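Local structure of PrgZ (Enterococcus faecalis, 4FAJ) at residues Thr235-Asn243 and Trp253-Tyr261; Asp263-Phe274 and Asp556-Lys564. The protein serves as a membrane-anchored extracellular pheromone receptor that binds peptide and, as in related solute-binding proteins, probably passes it on for transport into the cell. One frame throughout, in Å; residues are numbered along the deposited sequence.

Interaction 1 comes first along the chain and is closed before interaction 2 opens; their centres lie about 11 Å apart, on the same side of the chain's centre. They share one mixed four-stranded sheet, ordered 61-66, 271-276, 252-257, 239-243. Interaction 1 pairs the last two of these strands as a hairpin. Interaction 2 starts in the connection leading into strand 271-276, the inner neighbour of 252-257, and brings in the C-terminal residues 556-564. This tail packs on side chains of strands 61-66 and 271-276, while 239-243 is an outermost strand of the sheet. A zinc ion is bound by D263 and D266 in the connection between strands 252-257 and 271-276.

Interaction 1 of 2, residues Thr235-Asn243 and Trp253-Tyr261; sequences TNGAFNLTN and WTISKNKEY
The ring of Y261 lies against the backbone of G237-A238, with A238 CA over one face, 3.9 Å from the Y261 ring centroid in a CH-pi contact. The ring's hydroxyl is held elsewhere, by E92 and K558. At F239, S256 C and K257 N approach the ring edge near the plane, and I255 CD1 packs obliquely at 3.8 Å from F239 CG. The W253 ring meets that of F274, planes about 15° apart, while L241 CD1 approaches the indole obliquely. I255 CG2 packs on L241 CD1.

F239, L241 and I255 belong to a beta hairpin, strands 239-243 and 252-257, of which 239-243 is an outermost strand of its sheet within the chain; the Y261 contact lies just past its open end. N240 and S256 form a hydrogen-bonded pair, N240 N reaching S256 O at 2.6 Å and S256 N returning to N240 O. A classic bulge then lets T242 N and N243 N both donate to T254 O, from the same face of its plane. With OG1 set between its own backbone N and carbonyl carbon (chi1 50°), T242 places that hydroxyl 2.9 Å from S256 OG, a hydrogen bond in which either could donate.

At the hairpin's open end N258 N bonds A238 O, and N258 CG, anti to the backbone N (chi1 176°), carries ND2 to G237 O, 2.9 Å away and in the carbonyl plane. The other amide atom, N258 OD1, accepts E260 N in an Asx turn. One water links N258 OD1 to N240 ND2.

Interaction 2 of 2, residues Asp263-Phe274 and Asp556-Lys564; sequences DQKDVSMDKINF and DYKKMRIEK. With ZN (zinc ion), chain E.
D263 sends OD2 to two partners at once: the zinc ion at 2.1 Å and K558 NZ at 2.8 Å, the lysine arriving on the anti side of the carboxylate, a little out of its plane. K558 gets there on a fully extended chain, its CG anti to the backbone N (chi1 173°), and its ammonium also bonds Y261 OH. D263 OD1 takes a salt bridge from K265 NZ. At the end of the short 3-10 segment 264-266, D266 repeats the scheme: D266 OD2 binds the zinc at 2.0 Å and accepts K559 NZ at 2.6 Å, here from well above the carboxylate plane. V267 lays CG2 across the aliphatic part of K558, and its CA points a C-H at K558 O.

Water bridges the middle, one molecule donating to both K558 O and M560 O while accepting from M269 N. M269, folded back about its CB-CG and CG-SD bonds, packs against both M560 and I562, with M269 CG 3.8 Å from M560 CG. In the strand, I272 CD1 reaches Y557 CB at 3.6 Å and also touches M560 SD. F274 finishes the run, Y557 CE2 lying at its ring edge, the two planes 53° apart.

Residues 263-274 and 556-564 are therefore joined by an oily patch and a charged cluster. D263 OD2 and D266 OD2 lie only 3.2 Å apart, a repulsion that zinc and three lysines probably offset, which would keep both carboxylates ionised.

Interaction 1 of 2, residues Thr235-Asn243 and Trp253-Tyr261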
loop_
_atom_site.group_PDB
_atom_site.type_symbol
_atom_site.label_atom_id
_atom_site.label_comp_id
_atom_site.label_asym_id
_atom_site.label_seq_id
_atom_site.Cartn_x
_atom_site.Cartn_y
_atom_site.Cartn_z
ATOM N N THR A 235 -15.643 15.554 -1.684
ATOM C CA THR A 235 -15.345 14.507 -0.713
ATOM C C THR A 235 -16.487 14.339 0.289
ATOM O O THR A 235 -17.478 15.064 0.232
ATOM C CB THR A 235 -14.028 14.805 0.006
ATOM O OG1 THR A 235 -14.159 16.007 0.772
ATOM C CG2 THR A 235 -12.892 14.936 -1.010
ATOM N N ASN A 236 -16.360 13.361 1.180
ATOM C CA ASN A 236 -17.477 12.990 2.056
ATOM C C ASN A 236 -17.089 12.484 3.437
ATOM O O ASN A 236 -17.897 11.810 4.095
ATOM C CB ASN A 236 -18.298 11.893 1.370
ATOM C CG ASN A 236 -17.500 10.610 1.178
ATOM O OD1 ASN A 236 -16.270 10.638 1.094
ATOM N ND2 ASN A 236 -18.198 9.477 1.108
ATOM N N GLY A 237 -15.875 12.799 3.886
ATOM C CA GLY A 237 -15.324 12.216 5.101
ATOM C C GLY A 237 -15.357 13.104 6.326
ATOM O O GLY A 237 -15.997 14.145 6.341
ATOM N N ALA A 238 -14.653 12.661 7.357
ATOM C CA ALA A 238 -14.596 13.358 8.639
ATOM C C ALA A 238 -14.026 14.767 8.505
ATOM O O ALA A 238 -14.416 15.679 9.243
ATOM C CB ALA A 238 -13.768 12.545 9.627
ATOM N N PHE A 239 -13.102 14.930 7.563
ATOM C CA PHE A 239 -12.462 16.207 7.300
ATOM C C PHE A 239 -12.589 16.585 5.837
ATOM O O PHE A 239 -12.823 15.729 4.998
ATOM C CB PHE A 239 -10.990 16.123 7.702
ATOM C CG PHE A 239 -10.792 15.702 9.116
ATOM C CD1 PHE A 239 -10.789 16.642 10.139
ATOM C CD2 PHE A 239 -10.622 14.358 9.437
ATOM C CE1 PHE A 239 -10.622 16.250 11.464
ATOM C CE2 PHE A 239 -10.453 13.967 10.745
ATOM C CZ PHE A 239 -10.456 14.920 11.768
ATOM N N ASN A 240 -12.484 17.882 5.554
ATOM C CA ASN A 240 -12.395 18.401 4.194
ATOM C C ASN A 240 -10.942 18.742 3.901
ATOM O O ASN A 240 -10.202 19.103 4.801
ATOM C CB ASN A 240 -13.202 19.693 4.038
ATOM C CG ASN A 240 -14.699 19.477 4.069
ATOM O OD1 ASN A 240 -15.197 18.423 3.696
ATOM N ND2 ASN A 240 -15.430 20.516 4.484
ATOM N N LEU A 241 -10.525 18.643 2.652
ATOM C CA LEU A 241 -9.171 19.087 2.281
ATOM C C LEU A 241 -9.260 20.578 2.002
ATOM O O LEU A 241 -9.894 20.982 1.026
ATOM C CB LEU A 241 -8.654 18.333 1.061
ATOM C CG LEU A 241 -7.255 18.735 0.561
ATOM C CD1 LEU A 241 -6.181 18.403 1.587
ATOM C CD2 LEU A 241 -6.944 18.059 -0.773
ATOM N N THR A 242 -8.671 21.392 2.878
ATOM C CA THR A 242 -8.815 22.856 2.794
ATOM C C THR A 242 -7.568 23.588 2.267
ATOM O O THR A 242 -7.667 24.739 1.851
ATOM C CB THR A 242 -9.262 23.465 4.153
ATOM O OG1 THR A 242 -8.421 22.988 5.210
ATOM C CG2 THR A 242 -10.715 23.075 4.464
ATOM N N ASN A 243 -6.409 22.928 2.270
ATOM C CA ASN A 243 -5.171 23.542 1.770
ATOM C C ASN A 243 -4.241 22.494 1.173
ATOM O O ASN A 243 -3.742 21.633 1.888
ATOM C CB ASN A 243 -4.458 24.273 2.916
ATOM C CG ASN A 243 -3.422 25.269 2.433
ATOM O OD1 ASN A 243 -2.866 25.140 1.342
ATOM N ND2 ASN A 243 -3.158 26.284 3.257
ATOM N N TRP A 253 0.100 20.243 3.735
ATOM C CA TRP A 253 -1.332 20.373 3.494
ATOM C C TRP A 253 -2.111 20.408 4.801
ATOM O O TRP A 253 -1.591 20.045 5.873
ATOM C CB TRP A 253 -1.852 19.286 2.538
ATOM C CG TRP A 253 -1.585 17.892 2.960
ATOM C CD1 TRP A 253 -2.421 17.074 3.660
ATOM C CD2 TRP A 253 -0.409 17.130 2.693
ATOM N NE1 TRP A 253 -1.834 15.851 3.856
ATOM C CE2 TRP A 253 -0.593 15.861 3.281
ATOM C CE3 TRP A 253 0.791 17.399 2.025
ATOM C CZ2 TRP A 253 0.371 14.859 3.205
ATOM C CZ3 TRP A 253 1.754 16.407 1.965
ATOM C CH2 TRP A 253 1.537 15.152 2.542
ATOM N N THR A 254 -3.354 20.866 4.715
ATOM C CA THR A 254 -4.234 20.991 5.879
ATOM C C THR A 254 -5.619 20.415 5.578
ATOM O O THR A 254 -6.166 20.620 4.484
ATOM C CB THR A 254 -4.406 22.483 6.307
ATOM O OG1 THR A 254 -3.135 23.043 6.687
ATOM C CG2 THR A 254 -5.394 22.601 7.475
ATOM N N ILE A 255 -6.175 19.680 6.545
ATOM C CA ILE A 255 -7.560 19.220 6.474
ATOM C C ILE A 255 -8.311 19.815 7.655
ATOM O O ILE A 255 -7.727 20.064 8.707
ATOM C CB ILE A 255 -7.680 17.659 6.448
ATOM C CG1 ILE A 255 -7.288 17.051 7.807
ATOM C CG2 ILE A 255 -6.817 17.089 5.314
ATOM C CD1 ILE A 255 -7.225 15.489 7.847
ATOM N N SER A 256 -9.610 20.045 7.471
ATOM C CA SER A 256 -10.425 20.726 8.472
ATOM C C SER A 256 -11.742 19.979 8.660
ATOM O O SER A 256 -12.249 19.364 7.722
ATOM C CB SER A 256 -10.703 22.161 8.024
ATOM O OG SER A 256 -9.496 22.883 7.860
ATOM N N LYS A 257 -12.312 20.054 9.856
ATOM C CA LYS A 257 -13.538 19.323 10.143
ATOM C C LYS A 257 -14.637 19.609 9.114
ATOM O O LYS A 257 -14.929 20.759 8.814
ATOM C CB LYS A 257 -14.060 19.635 11.550
ATOM C CG LYS A 257 -15.340 18.864 11.881
ATOM C CD LYS A 257 -15.773 19.059 13.331
ATOM C CE LYS A 257 -17.227 18.652 13.517
ATOM N NZ LYS A 257 -17.562 18.331 14.935
ATOM N N ASN A 258 -15.226 18.535 8.590
ATOM C CA ASN A 258 -16.341 18.590 7.647
ATOM C C ASN A 258 -17.668 18.582 8.408
ATOM O O ASN A 258 -18.120 17.537 8.870
ATOM C CB ASN A 258 -16.282 17.375 6.710
ATOM C CG ASN A 258 -17.462 17.296 5.756
ATOM O OD1 ASN A 258 -18.282 18.216 5.656
ATOM N ND2 ASN A 258 -17.534 16.198 5.024
ATOM N N LYS A 259 -18.288 19.752 8.519
ATOM C CA LYS A 259 -19.529 19.895 9.277
ATOM C C LYS A 259 -20.721 19.201 8.614
ATOM O O LYS A 259 -21.733 18.981 9.271
ATOM C CB LYS A 259 -19.843 21.373 9.534
ATOM C CG LYS A 259 -18.883 22.022 10.530
ATOM C CD LYS A 259 -19.595 23.042 11.412
ATOM C CE LYS A 259 -18.735 23.463 12.603
ATOM N NZ LYS A 259 -17.657 24.419 12.210
ATOM N N GLU A 260 -20.587 18.830 7.338
ATOM C CA GLU A 260 -21.636 18.091 6.620
ATOM C C GLU A 260 -21.475 16.567 6.719
ATOM O O GLU A 260 -22.279 15.821 6.162
ATOM C CB GLU A 260 -21.652 18.503 5.139
ATOM C CG GLU A 260 -22.103 19.928 4.893
ATOM C CD GLU A 260 -23.575 20.154 5.231
ATOM O OE1 GLU A 260 -24.422 19.268 4.941
ATOM O OE2 GLU A 260 -23.884 21.232 5.774
ATOM N N TYR A 261 -20.436 16.112 7.414
ATOM C CA TYR A 261 -20.195 14.684 7.621
ATOM C C TYR A 261 -21.280 14.079 8.513
ATOM O O TYR A 261 -21.652 14.679 9.528
ATOM C CB TYR A 261 -18.815 14.495 8.248
ATOM C CG TYR A 261 -18.464 13.068 8.594
ATOM C CD1 TYR A 261 -18.559 12.053 7.647
ATOM C CD2 TYR A 261 -18.018 12.735 9.877
ATOM C CE1 TYR A 261 -18.223 10.736 7.971
ATOM C CE2 TYR A 261 -17.685 11.430 10.206
ATOM C CZ TYR A 261 -17.793 10.435 9.264
ATOM O OH TYR A 261 -17.459 9.143 9.606
HETATM O O HOH W 1 -16.745 15.969 10.849
HETATM O O HOH W 2 -18.652 20.421 4.043
HETATM O O HOH W 3 -14.117 22.073 6.445
#

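Interaction 2 of 2, residues Asp263-Phe274 and Asp556-Lys564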
loop_
_atom_site.group_PDB
_atom_site.type_symbol
_atom_site.label_atom_id
_atom_site.label_comp_id
_atom_site.label_asym_id
_atom_site.label_seq_id
_atom_site.Cartn_x
_atom_site.Cartn_y
_atom_site.Cartn_z
ATOM N N ASP A 263 -21.388 11.736 10.639
ATOM C CA ASP A 263 -20.977 11.474 12.008
ATOM C C ASP A 263 -20.078 12.577 12.574
ATOM O O ASP A 263 -19.196 12.309 13.394
ATOM C CB ASP A 263 -20.260 10.130 12.063
ATOM C CG ASP A 263 -20.374 9.452 13.410
ATOM O OD1 ASP A 263 -21.169 9.883 14.263
ATOM O OD2 ASP A 263 -19.648 8.462 13.608
ATOM N N GLN A 264 -20.327 13.822 12.164
ATOM C CA GLN A 264 -19.547 14.966 12.640
ATOM C C GLN A 264 -19.521 15.101 14.175
ATOM O O GLN A 264 -18.548 15.613 14.739
ATOM C CB GLN A 264 -20.040 16.269 11.989
ATOM C CG GLN A 264 -21.443 16.728 12.420
ATOM C CD GLN A 264 -21.463 17.424 13.781
ATOM O OE1 GLN A 264 -20.502 18.093 14.169
ATOM N NE2 GLN A 264 -22.570 17.266 14.513
ATOM N N LYS A 265 -20.573 14.627 14.846
ATOM C CA LYS A 265 -20.640 14.680 16.315
ATOM C C LYS A 265 -19.473 13.955 17.026
ATOM O O LYS A 265 -19.128 14.299 18.158
ATOM C CB LYS A 265 -21.987 14.140 16.817
ATOM C CG LYS A 265 -22.085 12.616 16.865
ATOM C CD LYS A 265 -23.443 12.153 17.411
ATOM C CE LYS A 265 -23.567 10.635 17.373
ATOM N NZ LYS A 265 -23.483 10.108 15.984
ATOM N N ASP A 266 -18.873 12.969 16.364
ATOM C CA ASP A 266 -17.721 12.232 16.914
ATOM C C ASP A 266 -16.355 12.890 16.671
ATOM O O ASP A 266 -15.340 12.429 17.203
ATOM C CB ASP A 266 -17.673 10.825 16.306
ATOM C CG ASP A 266 -18.638 9.859 16.959
ATOM O OD1 ASP A 266 -19.455 10.266 17.809
ATOM O OD2 ASP A 266 -18.574 8.666 16.601
ATOM N N VAL A 267 -16.320 13.941 15.856
ATOM C CA VAL A 267 -15.076 14.561 15.437
ATOM C C VAL A 267 -14.752 15.790 16.291
ATOM O O VAL A 267 -15.532 16.742 16.331
ATOM C CB VAL A 267 -15.152 14.945 13.932
ATOM C CG1 VAL A 267 -13.814 15.495 13.432
ATOM C CG2 VAL A 267 -15.541 13.725 13.118
ATOM N N SER A 268 -13.604 15.767 16.966
ATOM C CA SER A 268 -13.183 16.896 17.824
ATOM C C SER A 268 -12.210 17.853 17.156
ATOM O O SER A 268 -12.195 19.022 17.487
ATOM C CB SER A 268 -12.533 16.398 19.112
ATOM O OG SER A 268 -13.388 15.516 19.811
ATOM N N MET A 269 -11.363 17.359 16.252
ATOM C CA MET A 269 -10.322 18.206 15.692
ATOM C C MET A 269 -10.906 19.262 14.755
ATOM O O MET A 269 -11.736 18.953 13.904
ATOM C CB MET A 269 -9.273 17.369 14.948
ATOM C CG MET A 269 -8.513 16.395 15.839
ATOM S SD MET A 269 -7.485 17.187 17.090
ATOM C CE MET A 269 -6.174 17.905 16.104
ATOM N N ASP A 270 -10.458 20.504 14.926
ATOM C CA ASP A 270 -10.831 21.610 14.044
ATOM C C ASP A 270 -10.026 21.533 12.758
ATOM O O ASP A 270 -10.551 21.732 11.666
ATOM C CB ASP A 270 -10.540 22.951 14.710
ATOM C CG ASP A 270 -11.397 23.201 15.952
ATOM O OD1 ASP A 270 -12.479 22.595 16.106
ATOM O OD2 ASP A 270 -10.970 24.027 16.782
ATOM N N LYS A 271 -8.734 21.272 12.899
ATOM C CA LYS A 271 -7.882 21.024 11.745
ATOM C C LYS A 271 -6.623 20.274 12.126
ATOM O O LYS A 271 -6.173 20.299 13.281
ATOM C CB LYS A 271 -7.523 22.312 10.999
ATOM C CG LYS A 271 -6.994 23.423 11.859
ATOM C CD LYS A 271 -6.382 24.570 11.008
ATOM C CE LYS A 271 -4.851 24.489 11.009
ATOM N NZ LYS A 271 -4.163 25.296 9.940
ATOM N N ILE A 272 -6.079 19.594 11.126
ATOM C CA ILE A 272 -4.841 18.865 11.245
ATOM C C ILE A 272 -3.968 19.293 10.075
ATOM O O ILE A 272 -4.416 19.261 8.926
ATOM C CB ILE A 272 -5.074 17.333 11.210
ATOM C CG1 ILE A 272 -6.247 16.934 12.107
ATOM C CG2 ILE A 272 -3.804 16.599 11.608
ATOM C CD1 ILE A 272 -6.600 15.454 12.046
ATOM N N ASN A 273 -2.751 19.726 10.384
ATOM C CA ASN A 273 -1.742 20.094 9.387
ATOM C C ASN A 273 -0.793 18.929 9.145
ATOM O O ASN A 273 -0.570 18.112 10.036
ATOM C CB ASN A 273 -0.949 21.318 9.868
ATOM C CG ASN A 273 -1.844 22.492 10.225
ATOM O OD1 ASN A 273 -1.924 22.907 11.392
ATOM N ND2 ASN A 273 -2.541 23.012 9.235
ATOM N N PHE A 274 -0.249 18.829 7.932
ATOM C CA PHE A 274 0.724 17.782 7.616
ATOM C C PHE A 274 1.981 18.403 7.014
ATOM O O PHE A 274 1.886 19.362 6.247
ATOM C CB PHE A 274 0.124 16.753 6.663
ATOM C CG PHE A 274 -1.030 15.995 7.259
ATOM C CD1 PHE A 274 -0.828 14.766 7.877
ATOM C CD2 PHE A 274 -2.310 16.530 7.235
ATOM C CE1 PHE A 274 -1.886 14.074 8.450
ATOM C CE2 PHE A 274 -3.377 15.839 7.803
ATOM C CZ PHE A 274 -3.153 14.606 8.422
ATOM N N ASP A 556 -6.238 6.716 11.082
ATOM C CA ASP A 556 -7.590 7.256 11.103
ATOM C C ASP A 556 -7.673 8.289 12.227
ATOM O O ASP A 556 -7.589 7.956 13.415
ATOM C CB ASP A 556 -8.620 6.143 11.319
ATOM C CG ASP A 556 -10.059 6.638 11.199
ATOM O OD1 ASP A 556 -10.267 7.857 11.020
ATOM O OD2 ASP A 556 -10.982 5.797 11.260
ATOM N N TYR A 557 -7.817 9.546 11.831
ATOM C CA TYR A 557 -7.840 10.665 12.766
ATOM C C TYR A 557 -9.259 11.096 13.169
ATOM O O TYR A 557 -9.428 12.092 13.873
ATOM C CB TYR A 557 -7.129 11.852 12.128
ATOM C CG TYR A 557 -5.723 11.545 11.658
ATOM C CD1 TYR A 557 -4.741 11.172 12.553
ATOM C CD2 TYR A 557 -5.375 11.653 10.311
ATOM C CE1 TYR A 557 -3.437 10.903 12.127
ATOM C CE2 TYR A 557 -4.095 11.388 9.881
ATOM C CZ TYR A 557 -3.121 11.024 10.797
ATOM O OH TYR A 557 -1.839 10.759 10.366
ATOM N N LYS A 558 -10.270 10.349 12.729
ATOM C CA LYS A 558 -11.665 10.734 12.922
ATOM C C LYS A 558 -11.976 11.163 14.364
ATOM O O LYS A 558 -12.594 12.197 14.584
ATOM C CB LYS A 558 -12.604 9.588 12.518
ATOM C CG LYS A 558 -14.087 9.840 12.852
ATOM C CD LYS A 558 -14.986 8.737 12.272
ATOM C CE LYS A 558 -16.384 8.825 12.836
ATOM N NZ LYS A 558 -17.227 7.687 12.390
ATOM N N LYS A 559 -11.558 10.352 15.330
ATOM C CA LYS A 559 -11.904 10.578 16.729
ATOM C C LYS A 559 -10.734 11.172 17.522
ATOM O O LYS A 559 -10.780 11.242 18.754
ATOM C CB LYS A 559 -12.398 9.277 17.369
ATOM C CG LYS A 559 -13.732 8.780 16.821
ATOM C CD LYS A 559 -14.234 7.563 17.617
ATOM C CE LYS A 559 -15.323 6.768 16.877
ATOM N NZ LYS A 559 -16.705 7.051 17.373
ATOM N N MET A 560 -9.708 11.635 16.810
ATOM C CA MET A 560 -8.543 12.278 17.421
ATOM C C MET A 560 -8.962 13.469 18.282
ATOM O O MET A 560 -9.885 14.197 17.920
ATOM C CB MET A 560 -7.586 12.753 16.322
ATOM C CG MET A 560 -6.334 13.484 16.782
ATOM S SD MET A 560 -5.303 13.920 15.359
ATOM C CE MET A 560 -3.936 14.722 16.187
ATOM N N ARG A 561 -8.283 13.660 19.412
ATOM C CA ARG A 561 -8.466 14.863 20.235
ATOM C C ARG A 561 -7.185 15.246 20.979
ATOM O O ARG A 561 -6.286 14.424 21.142
ATOM C CB ARG A 561 -9.617 14.678 21.226
ATOM C CG ARG A 561 -9.330 13.703 22.350
ATOM C CD ARG A 561 -10.540 13.535 23.260
ATOM N NE ARG A 561 -10.155 12.922 24.532
ATOM C CZ ARG A 561 -10.078 11.612 24.762
ATOM N NH1 ARG A 561 -10.373 10.734 23.820
ATOM N NH2 ARG A 561 -9.708 11.172 25.961
ATOM N N ILE A 562 -7.110 16.501 21.419
ATOM C CA ILE A 562 -5.959 17.018 22.146
ATOM C C ILE A 562 -6.381 17.223 23.597
ATOM O O ILE A 562 -7.329 17.957 23.866
ATOM C CB ILE A 562 -5.449 18.362 21.563
ATOM C CG1 ILE A 562 -5.203 18.265 20.055
ATOM C CG2 ILE A 562 -4.171 18.808 22.268
ATOM C CD1 ILE A 562 -4.228 17.159 19.652
ATOM N N GLU A 563 -5.682 16.561 24.518
ATOM C CA GLU A 563 -5.904 16.726 25.957
ATOM C C GLU A 563 -4.639 17.260 26.623
ATOM O O GLU A 563 -3.608 16.587 26.594
ATOM C CB GLU A 563 -6.239 15.383 26.601
ATOM C CG GLU A 563 -7.644 14.869 26.361
ATOM C CD GLU A 563 -8.042 13.775 27.363
ATOM O OE1 GLU A 563 -7.209 13.392 28.225
ATOM O OE2 GLU A 563 -9.193 13.295 27.287
ATOM N N LYS A 564 -4.725 18.439 27.237
ATOM C CA LYS A 564 -3.604 19.047 27.990
ATOM C C LYS A 564 -2.312 19.205 27.177
ATOM O O LYS A 564 -2.007 20.289 26.672
ATOM C CB LYS A 564 -3.313 18.248 29.266
ATOM C CG LYS A 564 -4.447 18.280 30.278
ATOM C CD LYS A 564 -4.058 17.576 31.576
ATOM C CE LYS A 564 -5.123 17.754 32.656
ATOM N NZ LYS A 564 -5.167 19.155 33.171
HETATM ZN ZN ZN E . -19.845 7.625 15.533
HETATM O O HOH W 4 -13.630 12.999 19.032
HETATM O O HOH W 5 -11.368 14.341 15.813
#